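Local coordinates for protein exotoxin 5 (Staphylococcus aureus subsp. aureus COL, PDB 3R2I) that is of unknown function but is probably a secreted staphylococcal superantigen-like exotoxin, with an OB-fold domain and a beta-grasp domain, at residues 190-193 / 194-198; 229-232 / 233-236. One frame throughout, in Å; residues are numbered along the deposited sequence.

Both contacts are local and lie within the beta-grasp domain, with contact 1 first along the chain. Contact 1 comprises the last turns of helix 182-197 and the first residue after it. Contact 2 is the turn before strand 235-237 and the first residues of that strand. Their centres are 22 Å apart, and their nearest atoms stay about 7 Å apart without touching. The helix relates them. Near its start, Leu182 and Leu185 touch Met236, and Leu182 also touches Arg231. Contact 1 faces strands 155-160 and 167-172 and helix 57-68. Contact 2 faces strand 133-141, in the OB-fold domain.

Contact 1. Residues 190-193 / 194-198; sequences RKLL and IEKYR
Leu192 and Tyr197 lie side by side and point the same way. CD2 of Leu192 meets the edge of the tyrosine ring, near its plane, 3.7 Å from Tyr197 CE1. Leu192 reaches there because its CG is trans to the backbone N (chi1 174°). Leu193 CD2 comes to the same ring obliquely, 4.0 Å from Tyr197 CD1. Four backbone bonds satisfy the carbonyls of 190-193. Ile194 N gives to Arg190 O at 2.8 Å, and Glu195 N to Lys191 O at 3.0 Å. Lys196 N gives to Leu192 O at 2.9 Å. The last bond, Tyr197 N to Leu193 O (2.9 Å), is the most bent, at 133°. This is the end of the long helix of the beta-grasp domain, where Tyr197 and Leu193 pack on Val158 of strand 155-160. Arg198 follows with positive phi and ends the helix; its N makes a weak bond to Ile194 O. Leu193 also shares a backbone bond with Leu199. Three polar ends are served from outside: Tyr197 OH bonds Glu171, Lys191 NZ bonds Glu69 O, and Arg190 pairs with Asp186. The Lys191 and Glu195 side chains lie side by side, Lys191 CG 4.0 Å from Glu195 OE2, but Lys191 NZ stays 5.5 Å from that oxygen.

Contact 2. Residues 229-232 / 233-236; sequences FERM and FDVM
Phe233 has its CG opposite its own carbonyl carbon and beside its own N (chi1 -61°), which brings the ring back toward Phe229 O and Glu230 O. The ring presents an edge to these two backbone oxygens. Its CD2 is 3.5 Å from Glu230 O, which lies in the ring plane. Its CE2 is 3.3 Å from Phe229 O, which lies near that plane. The carbonyls thus meet C-H groups at the rim of the ring. Asp234 has a like first torsion (chi1 -62°), and its carboxylate comes back toward Glu230 and Arg231. Its OD1 is 3.8 Å from Glu230 O. A water placed between them could give to both, although it has more acceptors in reach than protons.

The backbone is held by a run of bonds that each span three residues. Met232 N bonds Phe229 O. Phe233 N makes a weak bond to Glu230 O at 3.4 Å. Asp234 N bonds Arg231 O at 3.2 Å. Arg231 NE gives to a second water at 3.2 Å. That water also lies by Asp234 OD2, but so close that the link is doubtful. The guanidinium is held from elsewhere too, by NH2 bonding Glu220 O.

Met232 and Phe233 both touch Val136, and Met232 shares a backbone bond with Gly138. After the turn the chain extends, and Asp234 and Met236 bond the backbones of Leu182 and Val180. The arrangement is a run of overlapping turns with i to i+3 bonds, leading into the antiparallel pairing of 235-237 with 179-181. It lies where the beta-grasp part meets strand 133-141 of the OB fold, in the two-domain architecture of staphylococcal superantigen-like proteins.

Contact 1. Residues 190-193 / 194-198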
# COMPACT_ATOMS: atom_id res chain seq x y z
N ARG A 190 -4.65 6.79 1.12
CA ARG A 190 -5.44 6.97 2.33
C ARG A 190 -4.79 7.94 3.32
O ARG A 190 -5.47 8.77 3.94
CB ARG A 190 -5.77 5.63 2.99
CG ARG A 190 -6.62 4.70 2.13
CD ARG A 190 -7.39 3.74 3.01
NE ARG A 190 -7.68 2.43 2.43
CZ ARG A 190 -8.59 1.58 2.90
NH1 ARG A 190 -9.41 1.90 3.91
NH2 ARG A 190 -8.72 0.41 2.33
N LYS A 191 -3.48 7.88 3.44
CA LYS A 191 -2.75 8.79 4.33
C LYS A 191 -2.98 10.24 3.90
O LYS A 191 -3.25 11.12 4.73
CB LYS A 191 -1.26 8.48 4.36
CG LYS A 191 -0.54 9.42 5.34
CD LYS A 191 0.93 9.16 5.59
CE LYS A 191 1.17 7.89 6.37
NZ LYS A 191 2.56 7.98 6.93
N LEU A 192 -2.90 10.49 2.60
CA LEU A 192 -3.19 11.82 2.05
C LEU A 192 -4.66 12.20 2.33
O LEU A 192 -4.95 13.32 2.72
CB LEU A 192 -2.87 11.86 0.56
CG LEU A 192 -3.23 13.13 -0.24
CD1 LEU A 192 -2.50 13.09 -1.60
CD2 LEU A 192 -4.73 13.26 -0.47
N LEU A 193 -5.59 11.26 2.15
CA LEU A 193 -7.01 11.57 2.41
C LEU A 193 -7.22 11.89 3.87
O LEU A 193 -8.05 12.72 4.19
CB LEU A 193 -7.93 10.45 2.01
CG LEU A 193 -7.94 10.08 0.53
CD1 LEU A 193 -8.74 8.79 0.36
CD2 LEU A 193 -8.49 11.22 -0.37
N ILE A 194 -6.52 11.18 4.75
CA ILE A 194 -6.61 11.50 6.18
C ILE A 194 -6.10 12.90 6.48
O ILE A 194 -6.79 13.67 7.12
CB ILE A 194 -5.81 10.51 7.06
CG1 ILE A 194 -6.45 9.11 7.04
CG2 ILE A 194 -5.74 11.00 8.52
CD1 ILE A 194 -5.60 8.04 7.74
N GLU A 195 -4.91 13.26 6.01
CA GLU A 195 -4.32 14.57 6.35
C GLU A 195 -5.02 15.74 5.67
O GLU A 195 -5.32 16.74 6.34
CB GLU A 195 -2.82 14.70 5.96
CG GLU A 195 -1.86 13.52 6.15
CD GLU A 195 -1.41 13.18 7.57
OE1 GLU A 195 -2.19 13.41 8.58
OE2 GLU A 195 -0.24 12.65 7.65
N LYS A 196 -5.32 15.63 4.39
CA LYS A 196 -5.92 16.76 3.65
C LYS A 196 -7.41 16.78 3.72
O LYS A 196 -7.99 17.86 3.79
CB LYS A 196 -5.59 16.67 2.16
CG LYS A 196 -4.18 16.26 1.87
CD LYS A 196 -3.19 17.34 1.53
CE LYS A 196 -3.28 17.74 0.06
NZ LYS A 196 -1.99 18.36 -0.39
N TYR A 197 -8.05 15.62 3.73
CA TYR A 197 -9.51 15.57 3.71
C TYR A 197 -10.19 15.11 4.99
O TYR A 197 -11.41 15.02 5.04
CB TYR A 197 -9.97 14.73 2.53
CG TYR A 197 -9.47 15.28 1.19
CD1 TYR A 197 -8.18 15.02 0.75
CD2 TYR A 197 -10.28 16.08 0.38
CE1 TYR A 197 -7.70 15.53 -0.44
CE2 TYR A 197 -9.81 16.61 -0.81
CZ TYR A 197 -8.50 16.33 -1.21
OH TYR A 197 -8.00 16.86 -2.39
N ARG A 198 -9.39 14.84 6.02
CA ARG A 198 -9.88 14.35 7.29
C ARG A 198 -10.69 13.05 7.23
O ARG A 198 -11.64 12.88 8.01
CB ARG A 198 -10.65 15.44 8.06
CG ARG A 198 -9.79 16.63 8.38
CD ARG A 198 -10.52 17.68 9.28
NE ARG A 198 -10.81 17.16 10.62
CZ ARG A 198 -9.94 17.16 11.63
NH1 ARG A 198 -8.70 17.67 11.46
NH2 ARG A 198 -10.30 16.67 12.83

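Contact 2. Residues 229-232 / 233-236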
# COMPACT_ATOMS: atom_id res chain seq x y z
N PHE A 229 -5.72 -8.62 3.71
CA PHE A 229 -4.33 -9.06 3.66
C PHE A 229 -3.97 -9.69 2.32
O PHE A 229 -2.84 -9.57 1.86
CB PHE A 229 -4.02 -10.08 4.78
CG PHE A 229 -4.16 -9.51 6.17
CD1 PHE A 229 -5.08 -10.03 7.05
CD2 PHE A 229 -3.40 -8.41 6.56
CE1 PHE A 229 -5.21 -9.51 8.35
CE2 PHE A 229 -3.52 -7.86 7.82
CZ PHE A 229 -4.44 -8.40 8.73
N GLU A 230 -4.90 -10.38 1.70
CA GLU A 230 -4.56 -11.02 0.44
C GLU A 230 -4.22 -10.03 -0.71
O GLU A 230 -3.36 -10.31 -1.57
CB GLU A 230 -5.63 -12.02 0.04
CG GLU A 230 -5.19 -12.85 -1.19
CD GLU A 230 -5.74 -14.27 -1.20
OE1 GLU A 230 -6.50 -14.58 -2.16
OE2 GLU A 230 -5.45 -15.06 -0.25
N ARG A 231 -4.83 -8.85 -0.68
CA ARG A 231 -4.60 -7.87 -1.71
C ARG A 231 -3.31 -7.09 -1.46
O ARG A 231 -2.81 -6.40 -2.32
CB ARG A 231 -5.80 -6.98 -1.86
CG ARG A 231 -7.04 -7.79 -2.30
CD ARG A 231 -8.28 -6.89 -2.36
NE ARG A 231 -8.25 -5.92 -3.45
CZ ARG A 231 -9.07 -4.87 -3.59
NH1 ARG A 231 -9.96 -4.55 -2.65
NH2 ARG A 231 -8.99 -4.10 -4.67
N MET A 232 -2.74 -7.27 -0.29
CA MET A 232 -1.48 -6.64 0.04
C MET A 232 -0.31 -7.27 -0.73
O MET A 232 0.84 -6.80 -0.62
CB MET A 232 -1.23 -6.71 1.54
CG MET A 232 -2.17 -5.86 2.36
SD MET A 232 -1.77 -5.93 4.10
CE MET A 232 -3.09 -4.85 4.70
N PHE A 233 -0.59 -8.34 -1.49
CA PHE A 233 0.45 -8.98 -2.32
C PHE A 233 0.34 -8.62 -3.79
O PHE A 233 1.28 -8.84 -4.53
CB PHE A 233 0.43 -10.49 -2.17
CG PHE A 233 0.70 -10.93 -0.77
CD1 PHE A 233 1.98 -11.23 -0.37
CD2 PHE A 233 -0.32 -10.91 0.16
CE1 PHE A 233 2.23 -11.57 0.94
CE2 PHE A 233 -0.08 -11.25 1.48
CZ PHE A 233 1.18 -11.59 1.87
N ASP A 234 -0.80 -8.08 -4.23
CA ASP A 234 -0.96 -7.72 -5.63
C ASP A 234 0.00 -6.61 -6.01
O ASP A 234 0.21 -5.63 -5.28
CB ASP A 234 -2.37 -7.22 -5.93
CG ASP A 234 -3.43 -8.26 -5.70
OD1 ASP A 234 -3.15 -9.39 -5.26
OD2 ASP A 234 -4.59 -7.91 -5.97
N VAL A 235 0.47 -6.73 -7.23
CA VAL A 235 1.46 -5.88 -7.83
C VAL A 235 1.02 -5.44 -9.23
O VAL A 235 0.17 -6.09 -9.85
CB VAL A 235 2.73 -6.74 -7.84
CG1 VAL A 235 3.37 -6.92 -9.22
CG2 VAL A 235 3.60 -6.42 -6.71
N MET A 236 1.56 -4.33 -9.73
CA MET A 236 1.25 -3.85 -11.07
C MET A 236 2.38 -2.95 -11.58
O MET A 236 3.18 -2.50 -10.79
CB MET A 236 -0.05 -3.06 -11.03
CG MET A 236 0.11 -1.70 -10.36
SD MET A 236 -1.46 -0.92 -9.90
CE MET A 236 -1.88 -1.92 -8.46
O HOH W 1 -2.89 -12.23 -3.87
O HOH W 2 -6.80 -6.95 -6.07